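Local coordinates for protein terminal oxygenase component of carbazole 1,9a-dioxygenase (Sphingomonas, PDB 3GKQ) that probably catalyses the angular dioxygenation of carbazole at its 1 and 9a carbons, using a Rieske cluster and a non-heme iron, at residues R71-G76 with H122-Y127; F188-S193 with N331-L336; G223-V228 with S264-G269. All blocks are in the same frame, centred on the assembly; numbering follows the deposited sequence.

Interaction 1 of 3, residues R71-G76 with H122-Y127; sequences RCLHRG and HALKTY. With FES (Fe2/s2 (inorganic) cluster), chain H.
Beside Leu73, the residue that packs against His122 and Leu124, Cys72 SG is gripped twice: it binds FE1 of the cluster at 2.3 Å and accepts the backbone N-H of His74 at 3.6 Å between N and SG. Cys72-Leu73-His74 is the first Cys-X-His motif of a Rieske [2Fe-2S] domain. His74 ND1 holds the other iron, FE2, at 2.1 Å, while Cys93 and His96 complete the two-cysteine, two-histidine set. While its two neighbours turn to the metal, Leu73 turns to the loop 122-127. With CG anti to its carbonyl carbon (chi1 -61°), its CD1 branch comes to 3.5 Å from His122 CB, crossing that side chain at a slant. The leucine pair is modelled closer still, Leu73 CG lying 3.4 Å from Leu124 CD1, but Leu124 departs from the staggered positions in both torsions and the placement of this methyl is somewhat uncertain. Leu124 packs on Leu79 and Tyr100, Tyr100 OH hydrogen-bonds Leu73 N, tying the cluster loop to strand 98-101, and His122 NE2 is hydrogen-bonded to Gln118 OE1. On the cluster side a second subunit takes over: its Asp360 accepts from His74 NE2, and the Arg75 chain, bent at chi2 and chi3, carries its guanidinium to a salt bridge with Glu179 of that subunit. Arg75 CG lies 3.6 Å above the centre of the His74 ring, and Arg75 N is 3.4 Å from the bridging sulfide S2.

Interaction 2 of 3, residues F188-S193 with N331-L336; sequences FIHKSS and NDDDIL. With FE2 (Fe (II) ion), chain G.
His190 NE2 and Asp334 OD2 stand only 3.0 Å apart yet are not hydrogen-bonded: both are ligands of one iron. This is the facial triad of two histidines and one carboxylate that marks the non-heme oxygenase site, and His186 completes it. The ion sits 2.3 Å from His190 NE2, and Asp334 clasps it with both carboxylate oxygens, OD1 and OD2, in a bidentate grip; two waters are also ligands. The imidazole and carboxylate planes are 80° apart, OD2 meeting the ring at its edge. Ile189 closes in on the triad from the same 3-10 turn as His190, its CG1 lying 3.7 Å above the centre of the His190 ring. That CG1 occupies the narrow slot between backbone N and carbonyl carbon (chi1 61°), which carries CD1 across the carboxylate at about a right angle, 3.1 Å from Asp334 OD1. Asp333, the residue before Asp334, sets its CB 4.0 Å from His190 ND1, its own carboxylate not touching the ring. Second-shell bonds steady the bidentate group: Asn180 donates to Asp334 OD1, and Asn331 ND2 donates to Asp334 OD2 at 2.9 Å, the acceptor lying almost in the amide plane and the donor almost in line with its C-O bond.

Interaction 3 of 3, residues G223-V228 with S264-G269; sequences GAPKGV and SVWLPG
Strands 227-230 and 262-266 run antiparallel, with Gly227 and Trp266 as a non-hydrogen-bonded pair whose CA atoms are just 4.0 Å apart, and Val228 and Val265 as the hydrogen-bonded pair beside it. Both are inner strands of the large antiparallel sheet of the Bet v 1-like catalytic domain. The valine pair exchanges two bonds: Val228 N donates to Val265 O at 2.9 Å, and Val265 N returns one to Val228 O at 3.0 Å. Where strand pairing gives way to loop, Leu267 N reaches Lys226 O at 3.0 Å, lying almost exactly on the line of the carbonyl bond. Water 3 spans the same end of the ladder, accepting from Lys226 N and donating to Leu267 O.

The close glycine pairing goes with the indole of Trp266. Gly227 has no side chain, and CE3 of the six-membered ring comes to 3.3 Å from Gly227 N. Pro225 continues that surface: its CB is 3.9 Å from Trp266 CE3, and its carbonyl oxygen sits at the ring's edge near CZ3. Trp266 CG stands anti to the carbonyl carbon (chi1 -46°), which brings the six-membered ring obliquely beside the Lys226-Gly227 peptide; Phe229 meets the indole edge-to-face. On the reverse side of the sheet, Val228 CB lies 4.2 Å from Val265 CG1; Phe182 touches both valines, while Leu369 and Trp366 of helix 361-373 touch Val228 and Val265 respectively. Along its own strand, Trp266 NE1 makes a bent hydrogen bond to Ser264 OG at 2.9 Å, the hydroxyl oxygen lying 21° out of the ring plane.

From the N terminus, interaction 1 comes first, closing a loop of 45 residues within the Rieske domain; it joins the cluster loop between strands 64-69 and 90-92 to the loop between strands 107-110 and 129-132. Residues 188-193 then open interaction 2, whose partner 331-336 arrives after the catalytic sheet is complete. Interaction 3, pairing 223-228 with 264-269, falls wholly within that long excursion, so the two nest and none cross. Interaction 2 ties the loop after helix 174-181 to the start of helix 332-346; interaction 3 joins two neighbouring sheet strands, about 25 Å away between centres. Interactions 1 and 2 lie on opposite sides of the chain's centre, about 43 Å apart between centres.

Interaction 1 of 3, residues R71-G76 with H122-Y127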
loop_
_atom_site.group_PDB
_atom_site.type_symbol
_atom_site.label_atom_id
_atom_site.label_comp_id
_atom_site.label_asym_id
_atom_site.label_seq_id
_atom_site.Cartn_x
_atom_site.Cartn_y
_atom_site.Cartn_z
ATOM N N ARG A 71 -17.939 -11.375 -13.670
ATOM C CA ARG A 71 -17.001 -10.861 -14.660
ATOM C C ARG A 71 -17.469 -11.193 -16.070
ATOM O O ARG A 71 -17.757 -12.350 -16.380
ATOM C CB ARG A 71 -15.606 -11.456 -14.448
ATOM C CG ARG A 71 -14.568 -10.894 -15.405
ATOM C CD ARG A 71 -13.150 -11.276 -14.993
ATOM N NE ARG A 71 -12.865 -12.684 -15.235
ATOM C CZ ARG A 71 -11.749 -13.295 -14.843
ATOM N NH1 ARG A 71 -10.813 -12.616 -14.183
ATOM N NH2 ARG A 71 -11.560 -14.580 -15.119
ATOM N N CYS A 72 -17.526 -10.179 -16.924
ATOM C CA CYS A 72 -17.959 -10.366 -18.302
ATOM C C CYS A 72 -16.889 -11.116 -19.100
ATOM O O CYS A 72 -15.692 -10.875 -18.942
ATOM C CB CYS A 72 -18.242 -9.002 -18.950
ATOM S SG CYS A 72 -18.973 -9.054 -20.617
ATOM N N LEU A 73 -17.334 -12.025 -19.956
ATOM C CA LEU A 73 -16.434 -12.817 -20.784
ATOM C C LEU A 73 -15.765 -12.011 -21.886
ATOM O O LEU A 73 -14.729 -12.417 -22.415
ATOM C CB LEU A 73 -17.206 -13.973 -21.422
ATOM C CG LEU A 73 -17.848 -14.980 -20.473
ATOM C CD1 LEU A 73 -18.635 -16.006 -21.281
ATOM C CD2 LEU A 73 -16.761 -15.655 -19.641
ATOM N N HIS A 74 -16.361 -10.874 -22.229
ATOM C CA HIS A 74 -15.850 -10.024 -23.301
ATOM C C HIS A 74 -14.523 -9.326 -22.993
ATOM O O HIS A 74 -13.475 -9.726 -23.499
ATOM C CB HIS A 74 -16.903 -8.974 -23.676
ATOM C CG HIS A 74 -16.548 -8.165 -24.883
ATOM N ND1 HIS A 74 -17.025 -6.886 -25.087
ATOM C CD2 HIS A 74 -15.752 -8.443 -25.943
ATOM C CE1 HIS A 74 -16.530 -6.411 -26.217
ATOM N NE2 HIS A 74 -15.756 -7.336 -26.756
ATOM N N ARG A 75 -14.569 -8.274 -22.181
ATOM C CA ARG A 75 -13.358 -7.535 -21.838
ATOM C C ARG A 75 -13.003 -7.665 -20.359
ATOM O O ARG A 75 -12.193 -6.904 -19.828
ATOM C CB ARG A 75 -13.517 -6.059 -22.226
ATOM C CG ARG A 75 -13.861 -5.829 -23.704
ATOM C CD ARG A 75 -12.850 -6.500 -24.633
ATOM N NE ARG A 75 -11.483 -6.068 -24.355
ATOM C CZ ARG A 75 -10.931 -4.959 -24.834
ATOM N NH1 ARG A 75 -11.624 -4.157 -25.634
ATOM N NH2 ARG A 75 -9.685 -4.642 -24.498
ATOM N N GLY A 76 -13.638 -8.627 -19.702
ATOM C CA GLY A 76 -13.360 -8.893 -18.303
ATOM C C GLY A 76 -13.772 -7.878 -17.257
ATOM O O GLY A 76 -13.235 -7.907 -16.152
ATOM N N HIS A 122 -21.066 -19.246 -25.454
ATOM C CA HIS A 122 -20.360 -19.097 -24.189
ATOM C C HIS A 122 -21.314 -19.060 -23.012
ATOM O O HIS A 122 -22.519 -18.859 -23.172
ATOM C CB HIS A 122 -19.551 -17.798 -24.196
ATOM C CG HIS A 122 -18.672 -17.633 -25.396
ATOM N ND1 HIS A 122 -17.446 -18.250 -25.515
ATOM C CD2 HIS A 122 -18.843 -16.914 -26.532
ATOM C CE1 HIS A 122 -16.897 -17.918 -26.670
ATOM N NE2 HIS A 122 -17.725 -17.107 -27.307
ATOM N N ALA A 123 -20.757 -19.240 -21.820
ATOM C CA ALA A 123 -21.542 -19.205 -20.603
ATOM C C ALA A 123 -20.652 -18.845 -19.424
ATOM O O ALA A 123 -19.520 -19.323 -19.309
ATOM C CB ALA A 123 -22.208 -20.560 -20.358
ATOM N N LEU A 124 -21.173 -17.975 -18.569
ATOM C CA LEU A 124 -20.482 -17.552 -17.362
ATOM C C LEU A 124 -20.507 -18.770 -16.454
ATOM O O LEU A 124 -21.386 -19.621 -16.586
ATOM C CB LEU A 124 -21.270 -16.430 -16.687
ATOM C CG LEU A 124 -20.840 -14.963 -16.689
ATOM C CD1 LEU A 124 -19.961 -14.623 -17.866
ATOM C CD2 LEU A 124 -22.107 -14.118 -16.664
ATOM N N LYS A 125 -19.548 -18.871 -15.543
ATOM C CA LYS A 125 -19.564 -19.994 -14.617
ATOM C C LYS A 125 -20.685 -19.737 -13.618
ATOM O O LYS A 125 -20.905 -18.595 -13.204
ATOM C CB LYS A 125 -18.246 -20.110 -13.850
ATOM C CG LYS A 125 -18.351 -21.097 -12.694
ATOM C CD LYS A 125 -17.119 -21.127 -11.824
ATOM C CE LYS A 125 -17.441 -21.801 -10.494
ATOM N NZ LYS A 125 -18.094 -23.133 -10.662
ATOM N N THR A 126 -21.397 -20.793 -13.240
ATOM C CA THR A 126 -22.470 -20.668 -12.266
ATOM C C THR A 126 -22.050 -21.441 -11.018
ATOM O O THR A 126 -21.253 -22.366 -11.100
ATOM C CB THR A 126 -23.798 -21.255 -12.789
ATOM O OG1 THR A 126 -23.650 -22.663 -13.007
ATOM C CG2 THR A 126 -24.197 -20.583 -14.099
ATOM N N TYR A 127 -22.574 -21.046 -9.865
ATOM C CA TYR A 127 -22.251 -21.714 -8.611
ATOM C C TYR A 127 -23.490 -22.359 -8.016
ATOM O O TYR A 127 -24.535 -21.716 -7.895
ATOM C CB TYR A 127 -21.692 -20.721 -7.584
ATOM C CG TYR A 127 -20.365 -20.092 -7.947
ATOM C CD1 TYR A 127 -20.272 -19.156 -8.976
ATOM C CD2 TYR A 127 -19.200 -20.424 -7.246
ATOM C CE1 TYR A 127 -19.056 -18.561 -9.299
ATOM C CE2 TYR A 127 -17.977 -19.837 -7.562
ATOM C CZ TYR A 127 -17.912 -18.908 -8.588
ATOM O OH TYR A 127 -16.709 -18.327 -8.910
HETATM FE FE1 FES H . -19.027 -6.831 -21.044
HETATM FE FE2 FES H . -18.073 -5.939 -23.482
HETATM S S1 FES H . -20.124 -6.676 -23.077
HETATM S S2 FES H . -16.994 -6.015 -21.433
#

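Interaction 2 of 3, residues F188-S193 with N331-L336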
loop_
_atom_site.group_PDB
_atom_site.type_symbol
_atom_site.label_atom_id
_atom_site.label_comp_id
_atom_site.label_asym_id
_atom_site.label_seq_id
_atom_site.Cartn_x
_atom_site.Cartn_y
_atom_site.Cartn_z
ATOM N N PHE A 188 -9.361 -17.018 28.434
ATOM C CA PHE A 188 -8.667 -16.009 29.232
ATOM C C PHE A 188 -8.963 -14.609 28.684
ATOM O O PHE A 188 -9.121 -13.651 29.450
ATOM C CB PHE A 188 -7.156 -16.277 29.195
ATOM C CG PHE A 188 -6.346 -15.393 30.111
ATOM C CD1 PHE A 188 -6.334 -15.614 31.486
ATOM C CD2 PHE A 188 -5.573 -14.354 29.594
ATOM C CE1 PHE A 188 -5.560 -14.812 32.339
ATOM C CE2 PHE A 188 -4.797 -13.544 30.436
ATOM C CZ PHE A 188 -4.790 -13.777 31.812
ATOM N N ILE A 189 -9.047 -14.489 27.358
ATOM C CA ILE A 189 -9.318 -13.192 26.733
ATOM C C ILE A 189 -10.735 -12.705 26.992
ATOM O O ILE A 189 -11.030 -11.526 26.807
ATOM C CB ILE A 189 -9.143 -13.220 25.189
ATOM C CG1 ILE A 189 -10.123 -14.221 24.575
ATOM C CG2 ILE A 189 -7.718 -13.561 24.827
ATOM C CD1 ILE A 189 -10.274 -14.077 23.068
ATOM N N HIS A 190 -11.611 -13.616 27.400
ATOM C CA HIS A 190 -13.002 -13.265 27.661
ATOM C C HIS A 190 -13.307 -12.999 29.146
ATOM O O HIS A 190 -14.459 -12.763 29.506
ATOM C CB HIS A 190 -13.922 -14.389 27.164
ATOM C CG HIS A 190 -13.854 -14.633 25.686
ATOM N ND1 HIS A 190 -14.152 -13.662 24.756
ATOM C CD2 HIS A 190 -13.575 -15.757 24.979
ATOM C CE1 HIS A 190 -14.063 -14.175 23.541
ATOM N NE2 HIS A 190 -13.717 -15.445 23.649
ATOM N N LYS A 191 -12.285 -13.018 29.998
ATOM C CA LYS A 191 -12.495 -12.820 31.437
ATOM C C LYS A 191 -13.166 -11.519 31.872
ATOM O O LYS A 191 -13.658 -11.432 32.996
ATOM C CB LYS A 191 -11.172 -13.005 32.201
ATOM C CG LYS A 191 -10.092 -11.967 31.923
ATOM C CD LYS A 191 -8.746 -12.451 32.477
ATOM C CE LYS A 191 -7.625 -11.463 32.187
ATOM N NZ LYS A 191 -7.448 -11.238 30.717
ATOM N N SER A 192 -13.195 -10.517 31.000
ATOM C CA SER A 192 -13.821 -9.234 31.326
ATOM C C SER A 192 -15.113 -8.978 30.546
ATOM O O SER A 192 -15.655 -7.874 30.581
ATOM C CB SER A 192 -12.853 -8.080 31.049
ATOM O OG SER A 192 -11.747 -8.107 31.932
ATOM N N SER A 193 -15.611 -9.997 29.857
ATOM C CA SER A 193 -16.823 -9.860 29.053
ATOM C C SER A 193 -18.070 -9.508 29.862
ATOM O O SER A 193 -18.291 -10.048 30.944
ATOM C CB SER A 193 -17.075 -11.151 28.274
ATOM O OG SER A 193 -18.271 -11.062 27.522
ATOM N N ASN A 331 -17.705 -12.039 21.821
ATOM C CA ASN A 331 -16.787 -12.319 20.718
ATOM C C ASN A 331 -15.939 -11.176 20.170
ATOM O O ASN A 331 -14.956 -11.431 19.473
ATOM C CB ASN A 331 -17.537 -12.991 19.564
ATOM C CG ASN A 331 -18.014 -14.387 19.921
ATOM O OD1 ASN A 331 -19.213 -14.665 19.915
ATOM N ND2 ASN A 331 -17.075 -15.271 20.245
ATOM N N ASP A 332 -16.291 -9.928 20.462
ATOM C CA ASP A 332 -15.484 -8.823 19.956
ATOM C C ASP A 332 -14.021 -8.996 20.367
ATOM O O ASP A 332 -13.115 -8.602 19.634
ATOM C CB ASP A 332 -16.009 -7.474 20.456
ATOM C CG ASP A 332 -17.221 -6.990 19.673
ATOM O OD1 ASP A 332 -17.602 -7.647 18.678
ATOM O OD2 ASP A 332 -17.791 -5.946 20.051
ATOM N N ASP A 333 -13.795 -9.601 21.532
ATOM C CA ASP A 333 -12.435 -9.826 22.026
ATOM C C ASP A 333 -11.663 -10.863 21.207
ATOM O O ASP A 333 -10.432 -10.864 21.212
ATOM C CB ASP A 333 -12.456 -10.269 23.497
ATOM C CG ASP A 333 -12.845 -9.140 24.446
ATOM O OD1 ASP A 333 -12.334 -8.014 24.286
ATOM O OD2 ASP A 333 -13.655 -9.383 25.363
ATOM N N ASP A 334 -12.379 -11.748 20.519
ATOM C CA ASP A 334 -11.726 -12.771 19.706
ATOM C C ASP A 334 -11.068 -12.135 18.468
ATOM O O ASP A 334 -10.088 -12.657 17.933
ATOM C CB ASP A 334 -12.738 -13.853 19.282
ATOM C CG ASP A 334 -13.005 -14.891 20.387
ATOM O OD1 ASP A 334 -12.035 -15.435 20.946
ATOM O OD2 ASP A 334 -14.181 -15.183 20.694
ATOM N N ILE A 335 -11.595 -10.995 18.034
ATOM C CA ILE A 335 -11.068 -10.298 16.864
ATOM C C ILE A 335 -9.617 -9.846 17.033
ATOM O O ILE A 335 -8.799 -10.048 16.127
ATOM C CB ILE A 335 -11.935 -9.072 16.516
ATOM C CG1 ILE A 335 -13.413 -9.476 16.478
ATOM C CG2 ILE A 335 -11.518 -8.500 15.168
ATOM C CD1 ILE A 335 -13.723 -10.629 15.544
ATOM N N LEU A 336 -9.297 -9.241 18.178
ATOM C CA LEU A 336 -7.933 -8.781 18.446
ATOM C C LEU A 336 -7.002 -9.976 18.339
ATOM O O LEU A 336 -5.916 -9.889 17.763
ATOM C CB LEU A 336 -7.805 -8.200 19.867
ATOM C CG LEU A 336 -6.611 -7.290 20.231
ATOM C CD1 LEU A 336 -6.354 -7.365 21.737
ATOM C CD2 LEU A 336 -5.354 -7.693 19.491
HETATM FE FE FE2 G . -13.464 -16.858 21.907
HETATM O O HOH W 1 -14.919 -18.201 22.346
HETATM O O HOH W 2 -13.454 -18.095 19.887
#

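Interaction 3 of 3, residues G223-V228 with S264-G269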
loop_
_atom_site.group_PDB
_atom_site.type_symbol
_atom_site.label_atom_id
_atom_site.label_comp_id
_atom_site.label_asym_id
_atom_site.label_seq_id
_atom_site.Cartn_x
_atom_site.Cartn_y
_atom_site.Cartn_z
ATOM N N GLY A 223 -20.265 -39.710 4.332
ATOM C CA GLY A 223 -21.698 -39.465 4.355
ATOM C C GLY A 223 -22.165 -38.421 5.355
ATOM O O GLY A 223 -23.288 -37.925 5.249
ATOM N N ALA A 224 -21.315 -38.089 6.325
ATOM C CA ALA A 224 -21.652 -37.099 7.348
ATOM C C ALA A 224 -20.495 -36.111 7.520
ATOM O O ALA A 224 -19.393 -36.353 7.033
ATOM C CB ALA A 224 -21.942 -37.800 8.675
ATOM N N PRO A 225 -20.728 -34.988 8.221
ATOM C CA PRO A 225 -19.652 -34.006 8.416
ATOM C C PRO A 225 -18.457 -34.582 9.173
ATOM O O PRO A 225 -18.614 -35.465 10.014
ATOM C CB PRO A 225 -20.346 -32.878 9.181
ATOM C CG PRO A 225 -21.417 -33.601 9.949
ATOM C CD PRO A 225 -21.956 -34.558 8.911
ATOM N N LYS A 226 -17.263 -34.086 8.857
ATOM C CA LYS A 226 -16.048 -34.552 9.511
ATOM C C LYS A 226 -15.489 -33.432 10.380
ATOM O O LYS A 226 -15.383 -32.282 9.940
ATOM C CB LYS A 226 -15.005 -34.975 8.470
ATOM C CG LYS A 226 -15.462 -36.073 7.503
ATOM C CD LYS A 226 -14.285 -36.579 6.676
ATOM C CE LYS A 226 -14.710 -37.119 5.311
ATOM N NZ LYS A 226 -15.635 -38.269 5.397
ATOM N N GLY A 227 -15.134 -33.765 11.614
ATOM C CA GLY A 227 -14.619 -32.747 12.507
ATOM C C GLY A 227 -13.987 -33.300 13.763
ATOM O O GLY A 227 -13.759 -34.508 13.881
ATOM N N VAL A 228 -13.716 -32.405 14.707
ATOM C CA VAL A 228 -13.084 -32.775 15.966
ATOM C C VAL A 228 -13.874 -32.248 17.155
ATOM O O VAL A 228 -14.354 -31.115 17.139
ATOM C CB VAL A 228 -11.650 -32.196 16.052
ATOM C CG1 VAL A 228 -10.977 -32.649 17.343
ATOM C CG2 VAL A 228 -10.840 -32.624 14.833
ATOM N N SER A 264 -16.809 -28.123 19.094
ATOM C CA SER A 264 -16.327 -28.933 17.984
ATOM C C SER A 264 -16.133 -28.089 16.728
ATOM O O SER A 264 -16.799 -27.073 16.546
ATOM C CB SER A 264 -17.311 -30.073 17.698
ATOM O OG SER A 264 -18.617 -29.577 17.453
ATOM N N VAL A 265 -15.211 -28.512 15.869
ATOM C CA VAL A 265 -14.940 -27.796 14.628
ATOM C C VAL A 265 -15.108 -28.779 13.478
ATOM O O VAL A 265 -14.732 -29.945 13.594
ATOM C CB VAL A 265 -13.508 -27.190 14.619
ATOM C CG1 VAL A 265 -12.456 -28.301 14.682
ATOM C CG2 VAL A 265 -13.314 -26.334 13.373
ATOM N N TRP A 266 -15.674 -28.311 12.370
ATOM C CA TRP A 266 -15.928 -29.178 11.223
ATOM C C TRP A 266 -15.486 -28.590 9.886
ATOM O O TRP A 266 -15.502 -27.372 9.701
ATOM C CB TRP A 266 -17.428 -29.482 11.142
ATOM C CG TRP A 266 -18.011 -29.860 12.461
ATOM C CD1 TRP A 266 -18.339 -29.018 13.488
ATOM C CD2 TRP A 266 -18.230 -31.188 12.945
ATOM N NE1 TRP A 266 -18.738 -29.743 14.584
ATOM C CE2 TRP A 266 -18.681 -31.077 14.279
ATOM C CE3 TRP A 266 -18.082 -32.463 12.381
ATOM C CZ2 TRP A 266 -18.986 -32.196 15.062
ATOM C CZ3 TRP A 266 -18.384 -33.580 13.163
ATOM C CH2 TRP A 266 -18.830 -33.435 14.489
ATOM N N LEU A 267 -15.088 -29.460 8.960
ATOM C CA LEU A 267 -14.697 -29.011 7.630
ATOM C C LEU A 267 -15.963 -28.410 7.023
ATOM O O LEU A 267 -17.067 -28.889 7.295
ATOM C CB LEU A 267 -14.219 -30.193 6.780
ATOM C CG LEU A 267 -12.733 -30.554 6.885
ATOM C CD1 LEU A 267 -12.459 -31.857 6.150
ATOM C CD2 LEU A 267 -11.889 -29.426 6.296
ATOM N N PRO A 268 -15.829 -27.371 6.182
ATOM C CA PRO A 268 -14.599 -26.713 5.723
ATOM C C PRO A 268 -13.950 -25.750 6.723
ATOM O O PRO A 268 -12.922 -25.139 6.423
ATOM C CB PRO A 268 -15.060 -25.998 4.460
ATOM C CG PRO A 268 -16.438 -25.537 4.850
ATOM C CD PRO A 268 -17.016 -26.764 5.546
ATOM N N GLY A 269 -14.551 -25.614 7.901
ATOM C CA GLY A 269 -14.008 -24.727 8.918
ATOM C C GLY A 269 -15.118 -23.989 9.645
ATOM O O GLY A 269 -15.217 -22.762 9.572
HETATM O O HOH W 3 -17.427 -31.643 7.268
#